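Local coordinates for protein nigritoxine (Vibrio nigripulchritudo, PDB 5M41) that acts as a bacterial toxin against crustaceans and insects, at residues I360-T365 and P404-I409; T386-G391 and N411-G416; H598-S603 and P646-F651; Y665-F670 and A707-L712. All blocks are in the same frame, centred on the assembly; numbering follows the deposited sequence.

Contact 1: residues I360-T365 and P404-I409; sequences ISIAET and PGKSKI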
loop_
_atom_site.group_PDB
_atom_site.type_symbol
_atom_site.label_atom_id
_atom_site.label_comp_id
_atom_site.label_asym_id
_atom_site.label_seq_id
_atom_site.Cartn_x
_atom_site.Cartn_y
_atom_site.Cartn_z
ATOM N N ILE A 360 -4.213 3.573 7.874
ATOM C CA ILE A 360 -3.950 3.401 6.443
ATOM C C ILE A 360 -2.450 3.499 6.276
ATOM O O ILE A 360 -1.840 4.432 6.783
ATOM C CB ILE A 360 -4.657 4.492 5.583
ATOM C CG1 ILE A 360 -6.163 4.571 5.910
ATOM C CG2 ILE A 360 -4.444 4.243 4.089
ATOM C CD1 ILE A 360 -6.966 3.300 5.620
ATOM N N SER A 361 -1.853 2.515 5.611
ATOM C CA SER A 361 -0.440 2.595 5.244
ATOM C C SER A 361 -0.352 2.780 3.747
ATOM O O SER A 361 -1.090 2.148 2.990
ATOM C CB SER A 361 0.302 1.320 5.639
ATOM O OG SER A 361 0.157 1.060 7.028
ATOM N N ILE A 362 0.561 3.622 3.314
ATOM C CA ILE A 362 0.736 3.902 1.901
ATOM C C ILE A 362 2.107 3.349 1.506
ATOM O O ILE A 362 3.113 3.689 2.112
ATOM C CB ILE A 362 0.590 5.421 1.603
ATOM C CG1 ILE A 362 -0.870 5.871 1.828
ATOM C CG2 ILE A 362 1.006 5.736 0.162
ATOM C CD1 ILE A 362 -1.057 7.382 1.886
ATOM N N ALA A 363 2.119 2.433 0.534
ATOM C CA ALA A 363 3.339 1.866 0.027
ATOM C C ALA A 363 3.598 2.496 -1.335
ATOM O O ALA A 363 2.729 3.194 -1.849
ATOM C CB ALA A 363 3.197 0.348 -0.112
ATOM N N GLU A 364 4.776 2.247 -1.923
ATOM C CA GLU A 364 5.046 2.705 -3.289
ATOM C C GLU A 364 4.104 1.993 -4.277
ATOM O O GLU A 364 3.848 2.496 -5.380
ATOM C CB GLU A 364 6.519 2.469 -3.698
ATOM C CG GLU A 364 7.591 3.126 -2.816
ATOM C CD GLU A 364 7.727 4.651 -2.993
ATOM O OE1 GLU A 364 6.899 5.293 -3.694
ATOM O OE2 GLU A 364 8.689 5.235 -2.416
ATOM N N THR A 365 3.591 0.836 -3.866
ATOM C CA THR A 365 2.808 -0.032 -4.736
ATOM C C THR A 365 1.310 -0.030 -4.441
ATOM O O THR A 365 0.548 -0.707 -5.128
ATOM C CB THR A 365 3.297 -1.481 -4.633
ATOM O OG1 THR A 365 3.323 -1.849 -3.255
ATOM C CG2 THR A 365 4.718 -1.648 -5.244
ATOM N N PRO A 404 2.878 3.107 -8.748
ATOM C CA PRO A 404 2.611 4.513 -8.980
ATOM C C PRO A 404 3.466 5.434 -8.099
ATOM O O PRO A 404 3.673 6.600 -8.453
ATOM C CB PRO A 404 1.135 4.655 -8.595
ATOM C CG PRO A 404 0.590 3.286 -8.636
ATOM C CD PRO A 404 1.708 2.406 -8.203
ATOM N N GLY A 405 3.951 4.919 -6.965
ATOM C CA GLY A 405 4.765 5.719 -6.057
ATOM C C GLY A 405 3.918 6.341 -4.954
ATOM O O GLY A 405 2.740 6.639 -5.162
ATOM N N LYS A 406 4.546 6.566 -3.797
ATOM C CA LYS A 406 3.868 7.049 -2.575
ATOM C C LYS A 406 3.194 8.407 -2.755
ATOM O O LYS A 406 2.064 8.615 -2.329
ATOM C CB LYS A 406 4.868 7.110 -1.417
ATOM C CG LYS A 406 5.143 5.763 -0.777
ATOM C CD LYS A 406 5.982 5.909 0.495
ATOM C CE LYS A 406 6.491 4.550 0.942
ATOM N NZ LYS A 406 7.269 4.628 2.206
ATOM N N SER A 407 3.881 9.299 -3.448
ATOM C CA SER A 407 3.392 10.637 -3.682
ATOM C C SER A 407 2.120 10.666 -4.549
ATOM O O SER A 407 1.130 11.277 -4.161
ATOM C CB SER A 407 4.518 11.485 -4.275
ATOM O OG SER A 407 3.989 12.609 -4.939
ATOM N N LYS A 408 2.135 9.989 -5.700
ATOM C CA LYS A 408 0.923 9.851 -6.530
ATOM C C LYS A 408 -0.239 9.200 -5.780
ATOM O O LYS A 408 -1.380 9.650 -5.879
ATOM C CB LYS A 408 1.204 9.046 -7.801
ATOM C CG LYS A 408 1.643 9.873 -9.008
ATOM C CD LYS A 408 1.916 8.948 -10.188
ATOM C CE LYS A 408 2.230 9.704 -11.467
ATOM N NZ LYS A 408 3.565 10.346 -11.417
ATOM N N ILE A 409 0.037 8.141 -5.024
ATOM C CA ILE A 409 -1.036 7.504 -4.264
ATOM C C ILE A 409 -1.590 8.475 -3.220
ATOM O O ILE A 409 -2.810 8.676 -3.139
ATOM C CB ILE A 409 -0.593 6.170 -3.623
ATOM C CG1 ILE A 409 -0.308 5.136 -4.729
ATOM C CG2 ILE A 409 -1.660 5.679 -2.681
ATOM C CD1 ILE A 409 0.575 3.978 -4.307
#
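Where the chain leaves strand 359-363 it meets the N-terminus of helix 406-415, the CA atoms of Glu-364 and Gly-405 lying 4.1 Å apart. This ties the end of a strand in the antiparallel sheet to the start of a helix. Gly-405 N donates to Glu-364 O at 2.9 Å. Gly-405 holds the N-cap position with phi at 95°, which glycine accepts because no CB presses on the preceding carbonyl. The acid of Glu-364 adds a second bond: the bend at chi2 (-74°) swings the carboxylate over the helix start, and OE1 takes Lys-406 N at 2.7 Å. That N-H arrives on the anti side, 33° out of the carboxylate plane, and the helix N-terminus would be expected to stabilise the negative charge. The methylenes of Lys-406 cross the Glu-364 chain at about a right angle, Lys-406 CG standing 3.4 Å from Glu-364 OE1. Lys-406 NZ, 4.9 Å from Glu-364 OE2 and not in contact, makes a long, weak ion pair with Glu-274. Branched Ile-409 suits the buried face: its CD1 sits 3.4 Å from Ala-363 O, and it slides past Ile-362 in the opposite direction, Ile-409 CG2 lying 3.9 Å from Ile-362 CG2.

Contact 2: residues T386-G391 and N411-G416; sequences TDIING and NAIKKG
Gly-391 and Ala-412 mark a close, hydrogen-bond-free packing of two successive helices, 386-396 and 406-415, that lie against strands 359-363 and 366-370. The axes approach to 7.7 Å at an angle of 133°, so the helices run roughly antiparallel but splayed. Small residues allow this: the CA atoms of Gly-391 and Ala-412 are 4.3 Å apart, and a glycine on the facing side leaves the neighbouring backbone room to come in. Gly-391 CA makes a CH...O contact with Ala-412 O at 3.6 Å, while Ala-412 CB rests 3.3 Å from Gly-391 O, a carbonyl that also accepts from Ser-394 OG.

Toward the sheet the seam is closed by two isoleucines. With CG2 of Ile-413 anti to its backbone N and CG1 beside that N (chi1 -78°), both branches lie against Ile-388: CG2 reaches Ile-388 CG1 at 4.1 Å and CG1 meets Ile-388 CA, also at 4.1 Å. Both side chains touch Val-367, which suits greasy, branched residues at a buried helix-sheet boundary. Two consecutive helices, linked by the loop 397-405 and packed side by side on a sheet, make a splayed alpha-alpha hairpin.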
loop_
_atom_site.group_PDB
_atom_site.type_symbol
_atom_site.label_atom_id
_atom_site.label_comp_id
_atom_site.label_asym_id
_atom_site.label_seq_id
_atom_site.Cartn_x
_atom_site.Cartn_y
_atom_site.Cartn_z
ATOM N N THR A 386 -13.909 4.330 0.370
ATOM C CA THR A 386 -14.196 4.609 -1.052
ATOM C C THR A 386 -13.300 5.679 -1.685
ATOM O O THR A 386 -12.838 5.504 -2.810
ATOM C CB THR A 386 -15.696 4.957 -1.240
ATOM O OG1 THR A 386 -16.469 3.829 -0.836
ATOM C CG2 THR A 386 -16.048 5.357 -2.698
ATOM N N ASP A 387 -13.042 6.776 -0.978
ATOM C CA ASP A 387 -12.125 7.791 -1.523
ATOM C C ASP A 387 -10.725 7.203 -1.688
ATOM O O ASP A 387 -10.026 7.496 -2.651
ATOM C CB ASP A 387 -12.052 9.042 -0.635
ATOM C CG ASP A 387 -13.361 9.855 -0.631
ATOM O OD1 ASP A 387 -14.204 9.675 -1.537
ATOM O OD2 ASP A 387 -13.537 10.692 0.281
ATOM N N ILE A 388 -10.323 6.378 -0.741
ATOM C CA ILE A 388 -8.993 5.762 -0.783
ATOM C C ILE A 388 -8.882 4.803 -1.955
ATOM O O ILE A 388 -7.919 4.866 -2.725
ATOM C CB ILE A 388 -8.655 5.061 0.543
ATOM C CG1 ILE A 388 -8.333 6.118 1.601
ATOM C CG2 ILE A 388 -7.505 4.058 0.348
ATOM C CD1 ILE A 388 -8.456 5.649 3.032
ATOM N N ILE A 389 -9.883 3.942 -2.108
ATOM C CA ILE A 389 -9.818 2.934 -3.159
ATOM C C ILE A 389 -10.022 3.545 -4.556
ATOM O O ILE A 389 -9.335 3.145 -5.501
ATOM C CB ILE A 389 -10.722 1.730 -2.845
ATOM C CG1 ILE A 389 -10.238 1.071 -1.529
ATOM C CG2 ILE A 389 -10.744 0.755 -4.023
ATOM C CD1 ILE A 389 -11.216 0.103 -0.872
ATOM N N ASN A 390 -10.915 4.534 -4.683
ATOM C CA ASN A 390 -11.025 5.320 -5.933
ATOM C C ASN A 390 -9.681 5.956 -6.309
ATOM O O ASN A 390 -9.225 5.832 -7.441
ATOM C CB ASN A 390 -12.102 6.417 -5.846
ATOM C CG ASN A 390 -13.524 5.862 -5.865
ATOM O OD1 ASN A 390 -13.751 4.666 -6.053
ATOM N ND2 ASN A 390 -14.490 6.741 -5.669
ATOM N N GLY A 391 -9.042 6.621 -5.352
ATOM C CA GLY A 391 -7.745 7.248 -5.610
ATOM C C GLY A 391 -6.718 6.238 -6.110
ATOM O O GLY A 391 -6.059 6.456 -7.127
ATOM N N ASN A 411 -1.564 11.738 -3.125
ATOM C CA ASN A 411 -2.299 12.800 -3.829
ATOM C C ASN A 411 -3.660 12.354 -4.344
ATOM O O ASN A 411 -4.627 13.116 -4.293
ATOM C CB ASN A 411 -1.475 13.345 -4.994
ATOM C CG ASN A 411 -0.216 14.054 -4.540
ATOM O OD1 ASN A 411 -0.014 14.297 -3.347
ATOM N ND2 ASN A 411 0.636 14.401 -5.495
ATOM N N ALA A 412 -3.749 11.118 -4.832
ATOM C CA ALA A 412 -5.020 10.620 -5.343
ATOM C C ALA A 412 -6.020 10.403 -4.201
ATOM O O ALA A 412 -7.229 10.590 -4.376
ATOM C CB ALA A 412 -4.805 9.352 -6.152
ATOM N N ILE A 413 -5.511 10.047 -3.026
ATOM C CA ILE A 413 -6.343 9.899 -1.832
ATOM C C ILE A 413 -6.911 11.258 -1.389
ATOM O O ILE A 413 -8.107 11.382 -1.120
ATOM C CB ILE A 413 -5.548 9.244 -0.686
ATOM C CG1 ILE A 413 -5.444 7.742 -0.928
ATOM C CG2 ILE A 413 -6.191 9.540 0.669
ATOM C CD1 ILE A 413 -4.464 7.057 0.003
ATOM N N LYS A 414 -6.041 12.268 -1.342
ATOM C CA LYS A 414 -6.405 13.621 -0.915
ATOM C C LYS A 414 -7.221 14.383 -1.952
ATOM O O LYS A 414 -7.740 15.456 -1.654
ATOM C CB LYS A 414 -5.152 14.429 -0.585
ATOM C CG LYS A 414 -4.404 13.924 0.634
ATOM C CD LYS A 414 -3.277 14.863 1.018
ATOM C CE LYS A 414 -2.123 14.822 0.037
ATOM N NZ LYS A 414 -1.019 15.683 0.542
ATOM N N LYS A 415 -7.320 13.843 -3.167
ATOM C CA LYS A 415 -8.090 14.483 -4.233
ATOM C C LYS A 415 -9.585 14.478 -3.914
ATOM O O LYS A 415 -10.271 15.474 -4.157
ATOM C CB LYS A 415 -7.834 13.811 -5.587
ATOM C CG LYS A 415 -8.524 14.508 -6.750
ATOM C CD LYS A 415 -8.989 13.527 -7.812
ATOM C CE LYS A 415 -10.170 14.102 -8.581
ATOM N NZ LYS A 415 -10.233 13.558 -9.966
ATOM N N GLY A 416 -10.076 13.364 -3.364
ATOM C CA GLY A 416 -11.479 13.232 -2.958
ATOM C C GLY A 416 -11.834 13.980 -1.678
ATOM O O GLY A 416 -12.842 13.669 -1.033
#

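Contact 3: residues H598-S603 and P646-F651; sequences HLTLES and PDNIHF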
loop_
_atom_site.group_PDB
_atom_site.type_symbol
_atom_site.label_atom_id
_atom_site.label_comp_id
_atom_site.label_asym_id
_atom_site.label_seq_id
_atom_site.Cartn_x
_atom_site.Cartn_y
_atom_site.Cartn_z
ATOM N N HIS A 598 24.251 -11.363 -35.504
ATOM C CA HIS A 598 24.635 -10.256 -34.601
ATOM C C HIS A 598 23.480 -9.796 -33.758
ATOM O O HIS A 598 22.317 -10.003 -34.123
ATOM C CB HIS A 598 25.210 -9.072 -35.382
ATOM C CG HIS A 598 24.216 -8.412 -36.310
ATOM N ND1 HIS A 598 23.908 -8.926 -37.535
ATOM C CD2 HIS A 598 23.455 -7.252 -36.164
ATOM C CE1 HIS A 598 22.993 -8.131 -38.134
ATOM N NE2 HIS A 598 22.719 -7.105 -37.297
ATOM N N LEU A 599 23.800 -9.176 -32.618
ATOM C CA LEU A 599 22.800 -8.600 -31.708
ATOM C C LEU A 599 22.690 -7.110 -31.996
ATOM O O LEU A 599 23.707 -6.431 -32.213
ATOM C CB LEU A 599 23.183 -8.825 -30.232
ATOM C CG LEU A 599 22.131 -8.401 -29.183
ATOM C CD1 LEU A 599 22.106 -9.379 -28.022
ATOM C CD2 LEU A 599 22.335 -6.958 -28.699
ATOM N N THR A 600 21.466 -6.608 -32.001
ATOM C CA THR A 600 21.225 -5.203 -32.273
ATOM C C THR A 600 20.554 -4.540 -31.095
ATOM O O THR A 600 19.574 -5.054 -30.569
ATOM C CB THR A 600 20.341 -5.010 -33.513
ATOM O OG1 THR A 600 21.105 -5.382 -34.659
ATOM C CG2 THR A 600 19.918 -3.538 -33.672
ATOM N N LEU A 601 21.120 -3.409 -30.695
ATOM C CA LEU A 601 20.529 -2.537 -29.708
ATOM C C LEU A 601 19.779 -1.439 -30.449
ATOM O O LEU A 601 20.348 -0.767 -31.317
ATOM C CB LEU A 601 21.633 -1.914 -28.829
ATOM C CG LEU A 601 21.156 -0.801 -27.884
ATOM C CD1 LEU A 601 20.194 -1.337 -26.814
ATOM C CD2 LEU A 601 22.350 -0.076 -27.268
ATOM N N GLU A 602 18.516 -1.258 -30.083
ATOM C CA GLU A 602 17.647 -0.266 -30.686
ATOM C C GLU A 602 17.880 1.126 -30.058
ATOM O O GLU A 602 17.188 1.532 -29.117
ATOM C CB GLU A 602 16.198 -0.730 -30.547
ATOM C CG GLU A 602 15.892 -2.006 -31.323
ATOM C CD GLU A 602 14.800 -2.855 -30.673
ATOM O OE1 GLU A 602 13.911 -2.297 -30.002
ATOM O OE2 GLU A 602 14.824 -4.094 -30.831
ATOM N N SER A 603 18.847 1.843 -30.621
ATOM C CA SER A 603 19.432 3.031 -30.001
ATOM C C SER A 603 18.417 4.060 -29.548
ATOM O O SER A 603 18.360 4.388 -28.366
ATOM C CB SER A 603 20.417 3.679 -30.970
ATOM O OG SER A 603 21.454 2.771 -31.266
ATOM N N PRO A 646 22.305 8.261 -34.743
ATOM C CA PRO A 646 22.151 8.094 -36.203
ATOM C C PRO A 646 21.783 6.674 -36.662
ATOM O O PRO A 646 21.284 6.511 -37.762
ATOM C CB PRO A 646 23.526 8.494 -36.743
ATOM C CG PRO A 646 24.086 9.428 -35.696
ATOM C CD PRO A 646 23.625 8.828 -34.393
ATOM N N ASP A 647 22.026 5.653 -35.840
ATOM C CA ASP A 647 21.719 4.271 -36.241
ATOM C C ASP A 647 21.624 3.378 -35.014
ATOM O O ASP A 647 21.994 3.787 -33.912
ATOM C CB ASP A 647 22.817 3.729 -37.182
ATOM C CG ASP A 647 22.311 2.627 -38.138
ATOM O OD1 ASP A 647 21.151 2.159 -38.014
ATOM O OD2 ASP A 647 23.089 2.235 -39.043
ATOM N N ASN A 648 21.128 2.162 -35.217
ATOM C CA ASN A 648 21.193 1.110 -34.225
ATOM C C ASN A 648 22.616 0.671 -34.031
ATOM O O ASN A 648 23.456 0.917 -34.873
ATOM C CB ASN A 648 20.335 -0.090 -34.654
ATOM C CG ASN A 648 18.852 0.211 -34.559
ATOM O OD1 ASN A 648 18.440 1.146 -33.862
ATOM N ND2 ASN A 648 18.041 -0.569 -35.259
ATOM N N ILE A 649 22.848 -0.004 -32.916
ATOM C CA ILE A 649 24.158 -0.380 -32.422
ATOM C C ILE A 649 24.254 -1.910 -32.491
ATOM O O ILE A 649 23.304 -2.592 -32.153
ATOM C CB ILE A 649 24.282 0.108 -30.956
ATOM C CG1 ILE A 649 24.666 1.596 -30.935
ATOM C CG2 ILE A 649 25.260 -0.733 -30.165
ATOM C CD1 ILE A 649 24.457 2.311 -29.612
ATOM N N HIS A 650 25.393 -2.436 -32.933
ATOM C CA HIS A 650 25.535 -3.878 -33.182
ATOM C C HIS A 650 26.658 -4.510 -32.411
ATOM O O HIS A 650 27.738 -3.929 -32.272
ATOM C CB HIS A 650 25.715 -4.142 -34.685
ATOM C CG HIS A 650 24.683 -3.450 -35.555
ATOM N ND1 HIS A 650 23.389 -3.835 -35.593
ATOM C CD2 HIS A 650 24.793 -2.348 -36.418
ATOM C CE1 HIS A 650 22.700 -3.022 -36.437
ATOM N NE2 HIS A 650 23.564 -2.126 -36.946
ATOM N N PHE A 651 26.400 -5.709 -31.900
ATOM C CA PHE A 651 27.401 -6.530 -31.229
ATOM C C PHE A 651 27.446 -7.878 -31.941
ATOM O O PHE A 651 26.423 -8.358 -32.429
ATOM C CB PHE A 651 26.983 -6.832 -29.793
ATOM C CG PHE A 651 26.911 -5.633 -28.881
ATOM C CD1 PHE A 651 27.924 -5.392 -27.957
ATOM C CD2 PHE A 651 25.780 -4.826 -28.855
ATOM C CE1 PHE A 651 27.842 -4.323 -27.072
ATOM C CE2 PHE A 651 25.684 -3.758 -27.967
ATOM C CZ PHE A 651 26.720 -3.509 -27.076
#
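Leu-601 N donates to Ile-649 O at 2.8 Å, and Ile-649 N answers to Leu-601 O. Leu-599 and Phe-651 repeat the exchange as a second hydrogen-bonded pair, with Thr-600 and His-650 forming the non-hydrogen-bonded pair between them. There the side chains supply the bond: Thr-600 OG1 lies 2.9 Å from His-650 ND1, at the edge of the imidazole and in its plane, which fixes the ring's rotation. His-598 lies alongside, pointing the same way, its ring plane at 82° to that of His-650 and its CD2 3.5 Å from His-650 ND1; His-598 ND1 is held by Asn-596 O. Strands 594-601 and 649-652 are antiparallel neighbours in a six-stranded sheet. The face away from the histidines is apolar: Leu-599 CD2 meets Phe-651 CD2 at 4.1 Å, and Leu-601 CB meets Ile-649 CB at 4.0 Å, with Leu-601 and Phe-651 also touching helix 719-731. Beta-branched Ile-649 and the leucines suit this buried strand face. Beyond the strands, Ser-603 opens helix 603-614: its OG, placed beside the backbone N (chi1 -61°), donates to a lone pair of Asp-647 O at 2.9 Å, while Ser-603 N makes a weak bond of 3.3 Å to Asn-648 OD1.

Contact 4: residues Y665-F670 and A707-L712; sequences YTLQDF and ASPDTL
Leu-667, Pro-709 and Leu-712 lose the most surface here, and between them they fasten the start of helix 667-676 to the loop that leads into strand 713-715. Leu-667 works through both its backbone and its side chain. Its N-H, at the open first turn of the helix, donates to Leu-712 O at 2.9 Å, nearly along the C=O axis. Its CG, anti to the backbone N (chi1 -178°), sends CD2 alongside the Leu-712 side chain, and CD2 comes to 3.8 Å from Leu-712 CD1. The two leucines point the same way, a fit for flexible, branched apolar residues in a buried spot.

Pro-709 gives the loop a rigid, compact corner. Its carbonyl O takes the next first-turn amide, Gln-668 N, at 3.0 Å; the donor stands above the carbonyl plane, 65° out of it, and so misses the lone pairs. The ring's CB also lies 4.3 Å from Leu-667 CD2. Thus two loop carbonyls satisfy two amides that have no partner one turn earlier in the helix.

The same helix start is fixed from within by a capping box, in which Asp-669 N donates to Thr-666 OG1 at 3.0 Å while Thr-666 N makes a weak return bond to Asp-669 OD2. Further out, Gln-668 runs extended beside Asp-710, NE2 3.9 Å from Asp-710 CB.

Ala-702 of helix 688-704 touches Leu-667, Pro-709 and Leu-712 alike, and Leu-599 of strand 594-601 packs on both leucines, so the joint is wedged between that helix and the sheet.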
loop_
_atom_site.group_PDB
_atom_site.type_symbol
_atom_site.label_atom_id
_atom_site.label_comp_id
_atom_site.label_asym_id
_atom_site.label_seq_id
_atom_site.Cartn_x
_atom_site.Cartn_y
_atom_site.Cartn_z
ATOM N N TYR A 665 34.990 -3.907 -26.197
ATOM C CA TYR A 665 33.825 -3.583 -25.364
ATOM C C TYR A 665 32.740 -4.626 -25.562
ATOM O O TYR A 665 32.390 -4.956 -26.698
ATOM C CB TYR A 665 33.271 -2.205 -25.731
ATOM C CG TYR A 665 32.148 -1.721 -24.848
ATOM C CD1 TYR A 665 32.430 -1.136 -23.606
ATOM C CD2 TYR A 665 30.807 -1.782 -25.266
ATOM C CE1 TYR A 665 31.420 -0.666 -22.787
ATOM C CE2 TYR A 665 29.777 -1.304 -24.445
ATOM C CZ TYR A 665 30.105 -0.751 -23.202
ATOM O OH TYR A 665 29.148 -0.255 -22.352
ATOM N N THR A 666 32.214 -5.152 -24.463
ATOM C CA THR A 666 31.283 -6.277 -24.555
ATOM C C THR A 666 29.877 -5.851 -24.166
ATOM O O THR A 666 29.702 -4.849 -23.464
ATOM C CB THR A 666 31.697 -7.423 -23.617
ATOM O OG1 THR A 666 31.521 -6.987 -22.264
ATOM C CG2 THR A 666 33.175 -7.832 -23.855
ATOM N N LEU A 667 28.883 -6.626 -24.609
ATOM C CA LEU A 667 27.503 -6.459 -24.158
ATOM C C LEU A 667 27.428 -6.547 -22.635
ATOM O O LEU A 667 26.641 -5.838 -22.016
ATOM C CB LEU A 667 26.578 -7.515 -24.785
ATOM C CG LEU A 667 25.092 -7.407 -24.411
ATOM C CD1 LEU A 667 24.450 -6.123 -24.935
ATOM C CD2 LEU A 667 24.314 -8.603 -24.932
ATOM N N GLN A 668 28.228 -7.428 -22.040
ATOM C CA GLN A 668 28.314 -7.499 -20.578
ATOM C C GLN A 668 28.719 -6.159 -19.925
ATOM O O GLN A 668 28.109 -5.748 -18.934
ATOM C CB GLN A 668 29.277 -8.601 -20.139
ATOM C CG GLN A 668 29.017 -9.039 -18.709
ATOM C CD GLN A 668 30.062 -9.994 -18.181
ATOM O OE1 GLN A 668 29.720 -11.064 -17.672
ATOM N NE2 GLN A 668 31.343 -9.618 -18.287
ATOM N N ASP A 669 29.728 -5.476 -20.472
ATOM C CA ASP A 669 30.091 -4.153 -19.938
ATOM C C ASP A 669 28.871 -3.231 -19.967
ATOM O O ASP A 669 28.607 -2.516 -19.000
ATOM C CB ASP A 669 31.198 -3.494 -20.752
ATOM C CG ASP A 669 32.542 -4.204 -20.645
ATOM O OD1 ASP A 669 32.792 -4.969 -19.682
ATOM O OD2 ASP A 669 33.346 -3.979 -21.573
ATOM N N PHE A 670 28.141 -3.258 -21.086
ATOM C CA PHE A 670 26.951 -2.431 -21.293
ATOM C C PHE A 670 25.888 -2.748 -20.258
ATOM O O PHE A 670 25.367 -1.856 -19.568
ATOM C CB PHE A 670 26.392 -2.620 -22.722
ATOM C CG PHE A 670 25.172 -1.793 -23.009
ATOM C CD1 PHE A 670 25.286 -0.428 -23.252
ATOM C CD2 PHE A 670 23.912 -2.379 -23.069
ATOM C CE1 PHE A 670 24.167 0.345 -23.525
ATOM C CE2 PHE A 670 22.782 -1.615 -23.345
ATOM C CZ PHE A 670 22.912 -0.249 -23.566
ATOM N N ALA A 707 24.885 -16.979 -28.196
ATOM C CA ALA A 707 26.057 -16.299 -27.640
ATOM C C ALA A 707 25.890 -16.031 -26.140
ATOM O O ALA A 707 25.119 -16.715 -25.457
ATOM C CB ALA A 707 26.351 -15.013 -28.424
ATOM N N SER A 708 26.628 -15.051 -25.633
ATOM C CA SER A 708 26.501 -14.630 -24.253
ATOM C C SER A 708 26.994 -13.209 -24.188
ATOM O O SER A 708 27.773 -12.781 -25.046
ATOM C CB SER A 708 27.328 -15.512 -23.314
ATOM O OG SER A 708 28.712 -15.281 -23.523
ATOM N N PRO A 709 26.567 -12.471 -23.146
ATOM C CA PRO A 709 26.972 -11.072 -23.048
ATOM C C PRO A 709 28.497 -10.850 -23.067
ATOM O O PRO A 709 28.966 -9.877 -23.673
ATOM C CB PRO A 709 26.320 -10.617 -21.734
ATOM C CG PRO A 709 25.105 -11.503 -21.611
ATOM C CD PRO A 709 25.593 -12.843 -22.100
ATOM N N ASP A 710 29.269 -11.731 -22.436
ATOM C CA ASP A 710 30.735 -11.546 -22.439
ATOM C C ASP A 710 31.450 -12.026 -23.722
ATOM O O ASP A 710 32.644 -11.803 -23.864
ATOM C CB ASP A 710 31.388 -12.180 -21.199
ATOM C CG ASP A 710 31.096 -13.672 -21.078
ATOM O OD1 ASP A 710 30.518 -14.268 -22.011
ATOM O OD2 ASP A 710 31.442 -14.257 -20.036
ATOM N N THR A 711 30.730 -12.679 -24.636
ATOM C CA THR A 711 31.326 -13.110 -25.919
ATOM C C THR A 711 30.839 -12.236 -27.097
ATOM O O THR A 711 31.228 -12.442 -28.248
ATOM C CB THR A 711 31.104 -14.620 -26.215
ATOM O OG1 THR A 711 29.705 -14.925 -26.275
ATOM C CG2 THR A 711 31.771 -15.523 -25.138
ATOM N N LEU A 712 29.987 -11.265 -26.785
ATOM C CA LEU A 712 29.472 -10.322 -27.763
ATOM C C LEU A 712 30.201 -8.989 -27.708
ATOM O O LEU A 712 30.070 -8.244 -26.727
ATOM C CB LEU A 712 27.964 -10.121 -27.567
ATOM C CG LEU A 712 27.081 -11.306 -28.016
ATOM C CD1 LEU A 712 25.678 -11.175 -27.447
ATOM C CD2 LEU A 712 27.034 -11.390 -29.534
#

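In the fold
The four contacts fall into two pairs. Contacts 1 and 2 share helix 406-415, one using its first turn and the other its last; their centres are 11 Å apart, and Ile-360 CD1 packs on Ile-388 CD1 at 3.8 Å. Contacts 3 and 4, centred 13 Å apart, meet where Phe-651 CE1 lies 3.5 Å from Leu-667 N and Leu-601 CD2 touches Phe-670 CZ, so the helix start of contact 4 rests on the sheet of contact 3. The pairs are separate: centres of contacts 1 and 3 are about 37 Å apart. None includes Val-189, Glu-192 or Asp-195, which bind the magnesium ion.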